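Local structure of methionine-binding lipoprotein metQ (Bacillus subtilis subsp. subtilis, 4GOT) at residues A[165-170]-A[175-180]; A[180-183]-A[188-191]; A[206-211]-A[221-226]; A[10-15]-A[19-24]; A[119-124]-A[141-146]. The protein probably binds methionine and hands it to the membrane permease of the MetNPQ ABC importer, and also takes part in methionine sulfoxide transport. One frame throughout, in Å; residues are numbered along the deposited sequence. Where two conformers were deposited one is given.

Interaction 1. Residues A[165-170]-A[175-180]. With MSE (selenomethionine), chain B.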
# COMPACT_ATOMS: atom_id res chain seq x y z
N LYS A 165 -11.82 11.29 1.32
CA LYS A 165 -12.88 12.29 1.04
C LYS A 165 -14.23 11.65 0.63
O LYS A 165 -15.26 12.13 1.07
CB LYS A 165 -12.46 13.34 -0.00
CG LYS A 165 -11.18 14.12 0.29
CD LYS A 165 -11.23 14.93 1.58
CE LYS A 165 -10.41 14.31 2.72
NZ LYS A 165 -10.51 15.04 4.04
N ALA A 166 -14.22 10.61 -0.22
CA ALA A 166 -15.44 9.93 -0.62
C ALA A 166 -16.16 9.38 0.61
O ALA A 166 -17.40 9.40 0.69
CB ALA A 166 -15.15 8.80 -1.64
N TYR A 167 -15.36 8.89 1.56
CA TYR A 167 -15.84 8.41 2.88
C TYR A 167 -16.48 9.53 3.69
O TYR A 167 -17.64 9.42 4.08
CB TYR A 167 -14.67 7.75 3.61
CG TYR A 167 -14.83 7.61 5.12
CD1 TYR A 167 -15.69 6.67 5.67
CD2 TYR A 167 -14.09 8.40 5.97
CE1 TYR A 167 -15.82 6.53 7.05
CE2 TYR A 167 -14.21 8.28 7.34
CZ TYR A 167 -15.07 7.35 7.87
OH TYR A 167 -15.15 7.29 9.22
N GLU A 168 -15.76 10.62 3.91
CA GLU A 168 -16.34 11.77 4.63
C GLU A 168 -17.58 12.37 3.97
O GLU A 168 -18.49 12.78 4.65
CB GLU A 168 -15.30 12.88 4.78
CG GLU A 168 -14.28 12.59 5.87
CD GLU A 168 -13.00 13.39 5.72
OE1 GLU A 168 -12.99 14.45 5.03
OE2 GLU A 168 -11.98 12.95 6.28
N ASN A 169 -17.60 12.41 2.62
CA ASN A 169 -18.74 12.92 1.80
C ASN A 169 -19.92 11.97 1.69
O ASN A 169 -20.93 12.31 1.09
CB ASN A 169 -18.24 13.22 0.38
CG ASN A 169 -17.15 14.29 0.34
OD1 ASN A 169 -17.06 15.09 1.24
ND2 ASN A 169 -16.32 14.28 -0.71
N LYS A 170 -19.76 10.74 2.18
CA LYS A 170 -20.79 9.72 2.10
C LYS A 170 -21.21 9.48 0.65
O LYS A 170 -22.39 9.31 0.36
CB LYS A 170 -21.99 10.11 2.99
CG LYS A 170 -21.57 10.45 4.42
CD LYS A 170 -22.75 10.54 5.39
CE LYS A 170 -23.47 11.89 5.28
NZ LYS A 170 -22.80 13.00 6.02
N VAL A 175 -16.45 2.23 1.50
CA VAL A 175 -15.30 2.86 0.78
C VAL A 175 -13.98 2.20 1.18
O VAL A 175 -13.70 2.02 2.38
CB VAL A 175 -15.19 4.39 1.08
CG1 VAL A 175 -14.02 4.98 0.30
CG2 VAL A 175 -16.50 5.11 0.77
N PHE A 176 -13.19 1.79 0.17
CA PHE A 176 -11.82 1.25 0.39
C PHE A 176 -10.82 2.38 0.60
O PHE A 176 -10.82 3.33 -0.19
CB PHE A 176 -11.34 0.36 -0.76
CG PHE A 176 -12.02 -0.99 -0.81
CD1 PHE A 176 -13.22 -1.15 -1.51
CD2 PHE A 176 -11.48 -2.10 -0.19
CE1 PHE A 176 -13.87 -2.39 -1.56
CE2 PHE A 176 -12.12 -3.34 -0.24
CZ PHE A 176 -13.31 -3.49 -0.93
N ILE A 177 -10.01 2.28 1.66
CA ILE A 177 -8.93 3.28 1.90
C ILE A 177 -7.64 2.48 2.30
O ILE A 177 -7.65 1.65 3.24
CB ILE A 177 -9.26 4.33 3.01
CG1 ILE A 177 -10.72 4.85 2.91
CG2 ILE A 177 -8.28 5.50 2.93
CD1 ILE A 177 -11.16 5.78 4.04
N ASN A 178 -6.56 2.75 1.58
CA ASN A 178 -5.24 2.16 1.87
C ASN A 178 -4.79 2.73 3.22
O ASN A 178 -4.98 3.93 3.44
CB ASN A 178 -4.21 2.58 0.81
CG ASN A 178 -4.49 2.00 -0.58
OD1 ASN A 178 -4.08 0.88 -0.88
ND2 ASN A 178 -5.19 2.75 -1.40
N VAL A 179 -4.16 1.92 4.06
CA VAL A 179 -3.72 2.40 5.39
C VAL A 179 -2.90 3.72 5.32
O VAL A 179 -3.10 4.61 6.13
CB VAL A 179 -2.92 1.33 6.17
CG1 VAL A 179 -2.37 1.93 7.48
CG2 VAL A 179 -3.74 0.05 6.41
N ASN A 180 -1.97 3.86 4.38
CA ASN A 180 -1.17 5.11 4.31
C ASN A 180 -2.00 6.40 4.16
O ASN A 180 -1.77 7.41 4.85
CB ASN A 180 -0.09 5.05 3.22
CG ASN A 180 -0.63 5.19 1.80
OD1 ASN A 180 -1.17 4.22 1.22
ND2 ASN A 180 -0.39 6.36 1.18
N MSE B . 0.82 1.49 1.17
CA MSE B . -0.26 0.97 0.27
C MSE B . -0.89 -0.37 0.78
O MSE B . -0.13 -1.25 1.08
OXT MSE B . -2.11 -0.64 0.86
CB MSE B . 0.35 0.72 -1.12
CG MSE B . -0.62 0.49 -2.23
SE MSE B . 0.25 -0.03 -3.93
CE MSE B . 0.92 1.87 -4.49
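Apolar packing sets Ala-166 and Tyr-167 against Val-175, and Tyr-167 also against Ile-177. Tyr-167 takes part through its base: its CB lies 4.2 Å from Val-175 CB and 4.0 Å from Ile-177 CD1, while the ring, with CG trans to the backbone N (chi1 161°), is carried away from the strand. The two branches of Val-175 divide the helix surface. CG2 rests 4.0 Å from Tyr-167 CA, and CG1 faces Ala-166 CB at 4.4 Å.

The polar interactions lie within 165-170 or lead outward. Lys-165 NZ forms a salt bridge with Glu-168 OE1 at 2.7 Å, and the amide of Asn-185 bonds to both residues. A Schellman motif with positive phi at Lys-170 turns the chain out of the helix. At the far end of 175-180, Asn-180 OD1 accepts a weak hydrogen bond of 3.4 Å from N of the bound selenomethionine and a second bond from Tyr-43 OH.

Strand 174-177 runs between strands 107-111 and 90-92 of the five-stranded sheet. Helix 163-168 covers one sheet face, where Ala-166 and Val-175 both touch Ile-109, whereas Phe-176 packs on Met-120, Met-123 and Leu-124 of helix 117-126.

Interaction 2. Residues A[180-183]-A[188-191]; sequences NYAI and NPKK
The pyrrolidine ring of Pro-189 meets helix 179-184 through its CG and CD atoms, CG lying 4.1 Å from Ala-182 CB and CD 4.0 Å from Ile-183 CG1. The aromatic ring of Tyr-181, on the same helix, faces other partners. Asn-180 ND2 sits 3.2 Å above the plane of that ring, over its centre, and the ring of Tyr-43 meets it with the planes inclined at about 35°. Asn-180 reaches over its neighbour because its CG stands between the backbone N and the carbonyl carbon (chi1 74°).

Across the contact itself, Ala-182 directs its methyl group at the proline, and Ile-183 completes the surface with a methylene. The Ile-183 and Pro-189 side chains cross at about a right angle, and it is the middle of the isoleucine chain, CG1, that meets the ring. Both Ala-182 and Pro-189 also touch Tyr-92 of strand 90-92, which closes the packing from the sheet.

Asn-188 occupies the N-cap position of helix 189-192, and its O accepts a 3.1 Å bond from Lys-191 N. Its own N is bonded to the carboxylate of Asp-192. Pro-189 follows as the first residue of the helix, where the missing N-H breaks no helical hydrogen bond, since first-turn amides have no acceptor within the helix.

The contact is therefore made of carbon alone: largely buried methyl and methylene groups pack helix 189-192 on helix 179-184, which carries the ligand-pocket residue Asn-180, through shape and exclusion of water without directional bonds.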
# COMPACT_ATOMS: atom_id res chain seq x y z
N ASN A 180 -1.97 3.86 4.38
CA ASN A 180 -1.17 5.11 4.31
C ASN A 180 -2.00 6.40 4.16
O ASN A 180 -1.77 7.41 4.85
CB ASN A 180 -0.09 5.05 3.22
CG ASN A 180 -0.63 5.19 1.80
OD1 ASN A 180 -1.17 4.22 1.22
ND2 ASN A 180 -0.39 6.36 1.18
N TYR A 181 -3.01 6.35 3.29
CA TYR A 181 -3.91 7.48 3.09
C TYR A 181 -4.95 7.59 4.18
O TYR A 181 -5.31 8.71 4.55
CB TYR A 181 -4.54 7.40 1.72
CG TYR A 181 -3.56 7.73 0.64
CD1 TYR A 181 -2.77 8.89 0.73
CD2 TYR A 181 -3.44 6.92 -0.50
CE1 TYR A 181 -1.87 9.21 -0.27
CE2 TYR A 181 -2.55 7.25 -1.51
CZ TYR A 181 -1.77 8.39 -1.39
OH TYR A 181 -0.86 8.74 -2.38
N ALA A 182 -5.35 6.44 4.79
CA ALA A 182 -6.20 6.51 5.97
C ALA A 182 -5.52 7.24 7.10
O ALA A 182 -6.11 8.12 7.70
CB ALA A 182 -6.60 5.10 6.43
N ILE A 183 -4.29 6.85 7.44
CA ILE A 183 -3.51 7.52 8.51
C ILE A 183 -3.18 8.99 8.14
O ILE A 183 -3.24 9.84 9.02
CB ILE A 183 -2.22 6.76 8.91
CG1 ILE A 183 -2.57 5.37 9.49
CG2 ILE A 183 -1.45 7.49 10.03
CD1 ILE A 183 -1.35 4.53 9.70
N ASN A 188 -7.81 6.16 12.26
CA ASN A 188 -7.11 5.07 12.92
C ASN A 188 -7.72 3.76 12.38
O ASN A 188 -8.82 3.39 12.77
CB ASN A 188 -7.29 5.25 14.44
CG ASN A 188 -6.60 4.17 15.25
OD1 ASN A 188 -6.70 4.16 16.48
ND2 ASN A 188 -5.90 3.26 14.58
N PRO A 189 -7.03 3.07 11.47
CA PRO A 189 -7.68 1.95 10.79
C PRO A 189 -8.27 0.85 11.72
O PRO A 189 -9.40 0.40 11.50
CB PRO A 189 -6.57 1.40 9.90
CG PRO A 189 -5.73 2.60 9.59
CD PRO A 189 -5.74 3.41 10.85
N LYS A 190 -7.58 0.47 12.79
CA LYS A 190 -8.10 -0.59 13.66
C LYS A 190 -9.32 -0.21 14.52
O LYS A 190 -10.04 -1.09 14.99
CB LYS A 190 -6.98 -1.13 14.58
CG LYS A 190 -5.81 -1.79 13.85
CD LYS A 190 -6.21 -3.03 13.06
CE LYS A 190 -6.42 -4.26 13.95
NZ LYS A 190 -7.20 -5.31 13.23
N LYS A 191 -9.56 1.08 14.72
CA LYS A 191 -10.71 1.58 15.48
C LYS A 191 -11.86 2.04 14.58
O LYS A 191 -13.00 1.99 14.97
CB LYS A 191 -10.32 2.77 16.40
CG LYS A 191 -9.33 2.50 17.55
CD LYS A 191 -9.24 3.68 18.55
CE LYS A 191 -9.12 5.08 17.89
NZ LYS A 191 -8.77 6.23 18.80

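Interaction 3. Residues A[206-211]-A[221-226]; sequences NIIAVR and KALMEV. With MSE (selenomethionine), chain B.
Ile-208 projects from its strand onto Leu-223 and Met-224 of helix 218-227. Its CB lies 3.8 Å from the selenium (SE) of Met-224, a selenomethionine residue, and CG1 comes slightly closer to that atom, at 3.7 Å. The branch methyl CG2 is 4.2 Å from Leu-223 CD2, and the tip CD1 lies at the same distance from Leu-223 CD2. A bend at chi2 (-43°) brings the selenium of Met-224 alongside the isoleucine, the two chains passing in opposite directions. It was modelled in two conformers, however, so this half of the contact holds for one of them.

At the start of the strand, Asn-206 grips the bound selenomethionine with both ends of its amide. OD1 accepts a bond from the ligand N at 2.9 Å, and ND2 donates to the ligand O at 2.8 Å with a nearly straight angle of 167°. His-17 and Tyr-204 bond to the same amide and should fix its rotation.

Strand 206-211 lies antiparallel to both its neighbours, 57-62 and 78-86, and Ile-208 also touches Tyr-59 and Val-84 on them. Helix 218-227 lies over this sheet face beside helix 14-29, with Leu-223 packed on Leu-21 and Leu-28.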
# COMPACT_ATOMS: atom_id res chain seq x y z
N ASN A 206 4.66 -4.03 1.62
CA ASN A 206 5.29 -2.90 0.95
C ASN A 206 6.81 -3.08 0.94
O ASN A 206 7.38 -3.63 1.88
CB ASN A 206 4.95 -1.59 1.70
CG ASN A 206 3.53 -1.09 1.43
OD1 ASN A 206 3.32 0.09 1.36
ND2 ASN A 206 2.54 -2.02 1.25
N ILE A 207 7.46 -2.57 -0.09
CA ILE A 207 8.82 -2.89 -0.41
C ILE A 207 9.63 -1.61 -0.67
O ILE A 207 9.07 -0.51 -0.90
CB ILE A 207 8.92 -3.81 -1.66
CG1 ILE A 207 8.47 -3.08 -2.94
CG2 ILE A 207 8.19 -5.14 -1.41
CD1 ILE A 207 8.77 -3.70 -4.30
N ILE A 208 10.94 -1.81 -0.62
CA ILE A 208 11.89 -0.90 -1.20
C ILE A 208 12.14 -1.33 -2.64
O ILE A 208 12.45 -2.48 -2.91
CB ILE A 208 13.19 -0.83 -0.37
CG1 ILE A 208 12.87 -0.35 1.05
CG2 ILE A 208 14.20 0.05 -1.09
CD1 ILE A 208 12.49 1.14 1.19
N ALA A 209 11.93 -0.41 -3.57
CA ALA A 209 12.26 -0.63 -4.99
C ALA A 209 13.43 0.28 -5.41
O ALA A 209 13.54 1.44 -4.93
CB ALA A 209 11.05 -0.38 -5.88
N VAL A 210 14.29 -0.28 -6.27
CA VAL A 210 15.47 0.39 -6.82
C VAL A 210 15.52 0.11 -8.32
O VAL A 210 14.74 -0.70 -8.84
CB VAL A 210 16.77 -0.07 -6.08
CG1 VAL A 210 16.70 0.26 -4.56
CG2 VAL A 210 17.02 -1.58 -6.29
N ARG A 211 16.42 0.79 -9.02
CA ARG A 211 16.68 0.48 -10.42
C ARG A 211 17.43 -0.86 -10.56
O ARG A 211 18.17 -1.27 -9.67
CB ARG A 211 17.44 1.63 -11.10
CG ARG A 211 16.57 2.86 -11.27
CD ARG A 211 17.24 3.94 -12.14
NE ARG A 211 18.45 4.38 -11.46
CZ ARG A 211 18.48 5.14 -10.37
NH1 ARG A 211 17.38 5.59 -9.80
NH2 ARG A 211 19.64 5.44 -9.82
N LYS A 221 21.84 -2.10 0.79
CA LYS A 221 22.03 -3.10 1.84
C LYS A 221 22.03 -2.48 3.23
O LYS A 221 21.44 -3.03 4.14
CB LYS A 221 23.32 -3.89 1.57
CG LYS A 221 23.14 -4.85 0.39
CD LYS A 221 21.81 -5.62 0.51
CE LYS A 221 21.63 -6.80 -0.45
NZ LYS A 221 22.70 -7.84 -0.39
N ALA A 222 22.64 -1.30 3.37
CA ALA A 222 22.64 -0.54 4.62
C ALA A 222 21.22 -0.09 5.01
O ALA A 222 20.84 -0.18 6.18
CB ALA A 222 23.57 0.68 4.50
N LEU A 223 20.45 0.39 4.03
CA LEU A 223 19.04 0.77 4.23
C LEU A 223 18.18 -0.45 4.65
O LEU A 223 17.49 -0.37 5.67
CB LEU A 223 18.49 1.47 2.97
CG LEU A 223 17.02 1.90 3.02
CD1 LEU A 223 16.77 3.04 4.01
CD2 LEU A 223 16.53 2.22 1.61
N MSE A 224 18.28 -1.57 3.93
CA MSE A 224 17.53 -2.78 4.25
C MSE A 224 17.86 -3.25 5.65
O MSE A 224 16.97 -3.65 6.37
CB MSE A 224 17.82 -3.91 3.25
CG MSE A 224 17.36 -3.61 1.83
SE MSE A 224 15.60 -2.77 1.75
CE MSE A 224 14.52 -4.22 2.45
N GLU A 225 19.14 -3.20 6.01
CA GLU A 225 19.63 -3.53 7.34
C GLU A 225 18.95 -2.72 8.44
O GLU A 225 18.48 -3.26 9.42
CB GLU A 225 21.15 -3.34 7.43
CG GLU A 225 21.95 -4.57 7.05
CD GLU A 225 23.47 -4.41 7.29
OE1 GLU A 225 23.92 -3.36 7.82
OE2 GLU A 225 24.22 -5.34 6.93
N VAL A 226 18.96 -1.40 8.32
CA VAL A 226 18.28 -0.57 9.31
C VAL A 226 16.76 -0.83 9.37
O VAL A 226 16.19 -0.93 10.48
CB VAL A 226 18.56 0.94 9.09
CG1 VAL A 226 17.69 1.76 10.03
CG2 VAL A 226 20.04 1.24 9.33
N MSE B . 0.82 1.49 1.17
CA MSE B . -0.26 0.97 0.27
C MSE B . -0.89 -0.37 0.78
O MSE B . -0.13 -1.25 1.08
OXT MSE B . -2.11 -0.64 0.86
CB MSE B . 0.35 0.72 -1.12
CG MSE B . -0.62 0.49 -2.23
SE MSE B . 0.25 -0.03 -3.93
CE MSE B . 0.92 1.87 -4.49

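Interaction 4. Residues A[10-15]-A[19-24]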
# COMPACT_ATOMS: atom_id res chain seq x y z
N VAL A 10 15.44 8.86 -1.13
CA VAL A 10 14.29 7.96 -1.22
C VAL A 10 12.96 8.74 -1.38
O VAL A 10 12.68 9.64 -0.58
CB VAL A 10 14.18 7.07 0.04
CG1 VAL A 10 13.14 5.98 -0.17
CG2 VAL A 10 15.54 6.49 0.39
N ALA A 11 12.15 8.37 -2.38
CA ALA A 11 10.76 8.91 -2.50
C ALA A 11 9.85 7.96 -1.74
O ALA A 11 9.94 6.73 -1.95
CB ALA A 11 10.32 9.08 -3.96
N ALA A 12 9.07 8.52 -0.80
CA ALA A 12 8.17 7.77 0.10
C ALA A 12 6.86 8.52 0.34
O ALA A 12 6.82 9.77 0.41
CB ALA A 12 8.85 7.48 1.44
N THR A 13 5.78 7.76 0.50
CA THR A 13 4.50 8.35 0.88
C THR A 13 4.66 8.87 2.33
O THR A 13 5.52 8.36 3.10
CB THR A 13 3.33 7.32 0.69
OG1 THR A 13 3.72 6.01 1.14
CG2 THR A 13 2.87 7.21 -0.81
N LYS A 14 3.87 9.88 2.68
CA LYS A 14 4.04 10.64 3.92
C LYS A 14 4.03 9.84 5.19
O LYS A 14 4.87 10.09 6.07
CB LYS A 14 2.96 11.72 4.08
CG LYS A 14 3.31 12.73 5.17
CD LYS A 14 2.56 14.02 4.91
CE LYS A 14 2.59 15.00 6.08
NZ LYS A 14 1.26 15.70 6.11
N THR A 15 3.08 8.91 5.27
CA THR A 15 2.90 8.05 6.43
C THR A 15 2.29 6.67 6.03
O THR A 15 1.33 6.59 5.28
CB THR A 15 2.10 8.79 7.56
OG1 THR A 15 1.99 7.94 8.70
CG2 THR A 15 0.70 9.25 7.08
N GLU A 19 7.85 8.63 7.74
CA GLU A 19 8.10 8.57 9.20
C GLU A 19 9.06 7.41 9.63
O GLU A 19 9.92 7.57 10.52
CB GLU A 19 6.79 8.43 9.96
CG GLU A 19 5.77 9.52 9.68
CD GLU A 19 4.58 9.50 10.64
OE1 GLU A 19 4.29 8.43 11.26
OE2 GLU A 19 3.90 10.55 10.76
N ILE A 20 8.90 6.25 9.01
CA ILE A 20 9.79 5.11 9.27
C ILE A 20 11.21 5.44 8.84
O ILE A 20 12.17 5.22 9.61
CB ILE A 20 9.31 3.83 8.57
CG1 ILE A 20 8.05 3.31 9.26
CG2 ILE A 20 10.38 2.74 8.62
CD1 ILE A 20 7.34 2.28 8.43
N LEU A 21 11.34 6.05 7.65
CA LEU A 21 12.65 6.54 7.17
C LEU A 21 13.27 7.58 8.11
O LEU A 21 14.47 7.53 8.37
CB LEU A 21 12.57 7.08 5.72
CG LEU A 21 12.26 6.05 4.62
CD1 LEU A 21 12.13 6.71 3.23
CD2 LEU A 21 13.24 4.87 4.60
N LYS A 22 12.48 8.50 8.63
CA LYS A 22 13.00 9.50 9.54
C LYS A 22 13.47 8.81 10.82
O LYS A 22 14.47 9.20 11.40
CB LYS A 22 11.96 10.57 9.83
CG LYS A 22 12.40 11.71 10.74
CD LYS A 22 11.18 12.59 11.07
CE LYS A 22 11.54 13.95 11.65
NZ LYS A 22 11.40 13.99 13.13
N GLU A 23 12.76 7.77 11.27
CA GLU A 23 13.26 7.02 12.43
C GLU A 23 14.60 6.28 12.10
O GLU A 23 15.49 6.25 12.94
CB GLU A 23 12.18 6.06 12.97
CG GLU A 23 12.47 5.49 14.35
CD GLU A 23 12.21 6.48 15.49
OE1 GLU A 23 11.86 7.66 15.25
OE2 GLU A 23 12.35 6.04 16.65
N ALA A 24 14.73 5.74 10.88
CA ALA A 24 15.93 5.04 10.39
C ALA A 24 17.14 5.97 10.18
O ALA A 24 18.28 5.50 10.15
CB ALA A 24 15.65 4.28 9.08
O HOH W 1 1.27 9.22 10.99
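Leu-21 pushes a single methyl, CD1, between Val-10 and Ala-12 of the adjoining strand. With CG placed beside the backbone N (chi1 -66°) and the chain straight beyond it (chi2 177°), CD1 reaches 3.6 Å from Val-10 CG1 and 3.8 Å from Ala-12 CB. The valine offers CG1 to the helix, and its side chain runs at a slant to the leucine.

Nearer the turn the contact becomes polar. The chain of Glu-19 leaves the helix with CG trans to its carbonyl carbon (chi1 -57°) and runs extended alongside Thr-15, the two side chains pointing the same way. OG1 of Thr-15 stands opposite the backbone N, where it can bind a water that ties the two together: it lies 2.7 Å from Thr-15 OG1, in a hydrogen bond, and donates to Glu-19 OE2 at 3.0 Å. The other carboxylate oxygen, OE1, accepts a hydrogen bond from Tyr-240 OH and forms a salt bridge with Lys-239, so partners on both oxygens should hold the carboxylate in place. Thr-15 also packs against Ile-183 and Gln-184 of helix 179-184.

Residues 10-12 belong to strand 7-12 and residues 19-24 to helix 14-29, which leads on to the parallel strand 34-38. Leu-21 thus packs the helix on its own strand, as in a beta-alpha-beta crossover, the unit that opens the first lobe of this periplasmic-binding-protein fold.

Interaction 5. Residues A[119-124]-A[141-146]; sequences RMLAML and ATLKDI. With MSE (selenomethionine), chain B.
Helix 117-126, which brings a ligand-pocket arginine to the binding site, packs through Leu-121 on the loop residues Thr-142 and Leu-143. Leu-121 divides its two methyls between backbone and side chain. CD1 lies against the main chain, 3.5 Å from Thr-142 C, while CD2 meets Leu-143 CD2 at 3.9 Å, the two leucines crossing at about a right angle. Leu-143 continues onto Phe-155 and Leu-110 of the nearby sheet.

The loop surface that receives Leu-121 is shaped by a short 3-10 segment, 143-145. Thr-142 N donates to Asp-145 OD2 at 2.9 Å, almost straight at 171°, and Asp-145 N returns a bond of 2.8 Å to Thr-142 O.

Arg-119, two residues before Leu-121, extends away from the loop. Its NH1 donates to OXT of the bound selenomethionine at 2.8 Å, with the carboxylate set at the edge of the guanidinium and the bond bent to 137°. Glu-116 and Glu-197 form salt bridges with the same guanidinium.

One helix thus combines two chemistries: apolar packing on the loop, and a charged hydrogen-bond donor for the ligand carboxylate, its arginine charge probably offset in part by the two glutamates.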
# COMPACT_ATOMS: atom_id res chain seq x y z
N ARG A 119 -7.40 -7.35 -4.77
CA ARG A 119 -7.26 -7.20 -3.30
C ARG A 119 -8.60 -6.73 -2.67
O ARG A 119 -9.05 -7.26 -1.68
CB ARG A 119 -6.15 -6.20 -2.99
CG ARG A 119 -5.75 -6.11 -1.54
CD ARG A 119 -4.68 -5.05 -1.30
NE ARG A 119 -4.21 -5.15 0.07
CZ ARG A 119 -3.37 -4.30 0.65
NH1 ARG A 119 -2.86 -3.25 0.01
NH2 ARG A 119 -3.04 -4.51 1.93
N MSE A 120 -9.18 -5.68 -3.24
CA MSE A 120 -10.51 -5.18 -2.87
C MSE A 120 -11.64 -6.20 -3.03
O MSE A 120 -12.40 -6.46 -2.08
CB MSE A 120 -10.82 -3.93 -3.72
CG MSE A 120 -9.85 -2.83 -3.42
SE MSE A 120 -10.08 -1.31 -4.59
CE MSE A 120 -8.62 -1.35 -5.88
N LEU A 121 -11.74 -6.81 -4.20
CA LEU A 121 -12.80 -7.77 -4.44
C LEU A 121 -12.71 -9.01 -3.52
O LEU A 121 -13.74 -9.61 -3.18
CB LEU A 121 -12.85 -8.20 -5.93
CG LEU A 121 -13.13 -7.03 -6.89
CD1 LEU A 121 -13.17 -7.59 -8.30
CD2 LEU A 121 -14.39 -6.22 -6.54
N ALA A 122 -11.49 -9.36 -3.11
CA ALA A 122 -11.25 -10.56 -2.30
C ALA A 122 -11.83 -10.34 -0.90
O ALA A 122 -12.33 -11.28 -0.29
CB ALA A 122 -9.76 -10.90 -2.21
N MSE A 123 -11.77 -9.10 -0.42
CA MSE A 123 -12.40 -8.73 0.85
C MSE A 123 -13.92 -8.86 0.80
O MSE A 123 -14.52 -9.29 1.77
CB MSE A 123 -12.06 -7.30 1.26
CG MSE A 123 -10.63 -7.19 1.73
SE MSE A 123 -10.21 -5.44 2.38
CE MSE A 123 -11.07 -5.59 4.15
N LEU A 124 -14.52 -8.47 -0.31
CA LEU A 124 -15.95 -8.62 -0.50
C LEU A 124 -16.31 -10.10 -0.64
O LEU A 124 -17.34 -10.51 -0.17
CB LEU A 124 -16.47 -7.85 -1.68
CG LEU A 124 -16.17 -6.33 -1.73
CD1 LEU A 124 -16.88 -5.68 -2.92
CD2 LEU A 124 -16.58 -5.67 -0.42
N ALA A 141 -7.63 -10.76 -10.32
CA ALA A 141 -9.08 -10.60 -10.51
C ALA A 141 -9.47 -9.15 -10.77
O ALA A 141 -8.96 -8.24 -10.12
CB ALA A 141 -9.84 -11.08 -9.27
N THR A 142 -10.41 -8.97 -11.69
CA THR A 142 -11.08 -7.66 -11.85
C THR A 142 -12.61 -7.79 -11.72
O THR A 142 -13.18 -8.90 -11.52
CB THR A 142 -10.68 -6.95 -13.20
OG1 THR A 142 -11.18 -7.68 -14.33
CG2 THR A 142 -9.13 -6.74 -13.30
N LEU A 143 -13.28 -6.66 -11.89
CA LEU A 143 -14.76 -6.65 -11.94
C LEU A 143 -15.33 -7.60 -12.99
O LEU A 143 -16.38 -8.21 -12.74
CB LEU A 143 -15.31 -5.20 -12.16
CG LEU A 143 -15.20 -4.17 -11.00
CD1 LEU A 143 -15.75 -2.80 -11.42
CD2 LEU A 143 -15.89 -4.61 -9.73
N LYS A 144 -14.66 -7.76 -14.14
CA LYS A 144 -15.09 -8.74 -15.16
C LYS A 144 -15.18 -10.16 -14.58
O LYS A 144 -15.86 -10.98 -15.14
CB LYS A 144 -14.12 -8.78 -16.36
CG LYS A 144 -14.35 -7.69 -17.41
CD LYS A 144 -13.29 -7.73 -18.50
CE LYS A 144 -13.33 -6.48 -19.38
NZ LYS A 144 -12.22 -6.41 -20.37
N ASP A 145 -14.51 -10.43 -13.47
CA ASP A 145 -14.42 -11.79 -12.91
C ASP A 145 -15.47 -12.12 -11.83
O ASP A 145 -15.50 -13.25 -11.34
CB ASP A 145 -13.00 -12.04 -12.39
CG ASP A 145 -11.95 -12.01 -13.50
OD1 ASP A 145 -12.15 -12.74 -14.51
OD2 ASP A 145 -10.91 -11.31 -13.36
N ILE A 146 -16.33 -11.16 -11.49
CA ILE A 146 -17.47 -11.42 -10.58
C ILE A 146 -18.45 -12.47 -11.18
O ILE A 146 -18.97 -12.31 -12.27
CB ILE A 146 -18.21 -10.13 -10.15
CG1 ILE A 146 -17.29 -9.22 -9.32
CG2 ILE A 146 -19.47 -10.48 -9.35
CD1 ILE A 146 -17.77 -7.78 -9.09
N MSE B . 0.82 1.49 1.17
CA MSE B . -0.26 0.97 0.27
C MSE B . -0.89 -0.37 0.78
O MSE B . -0.13 -1.25 1.08
OXT MSE B . -2.11 -0.64 0.86
CB MSE B . 0.35 0.72 -1.12
CG MSE B . -0.62 0.49 -2.23
SE MSE B . 0.25 -0.03 -3.93
CE MSE B . 0.92 1.87 -4.49

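In the fold
From the N terminus, interaction 4 comes first, folding helix 14-29 back on strand 7-12. Interaction 5 closes the loop between helix 117-126 and residues 141-146, and interaction 1 the turn from helix 163-168 into strand 174-177. Interaction 2 begins on Asn-180, where interaction 1 ends, and interaction 3 closes last. The five follow in series, with no nesting or crossing. Interactions 3 and 4 touch where helices 218-227 and 14-29 lie side by side on the six-stranded sheet, 1 and 5 at Phe-176 on the five-stranded one, and 2 and 4 where helix 179-184 reaches the start of helix 14-29. Interactions 1, 3 and 5 converge on the ligand, the centres of 3 and 5 about 30 Å apart.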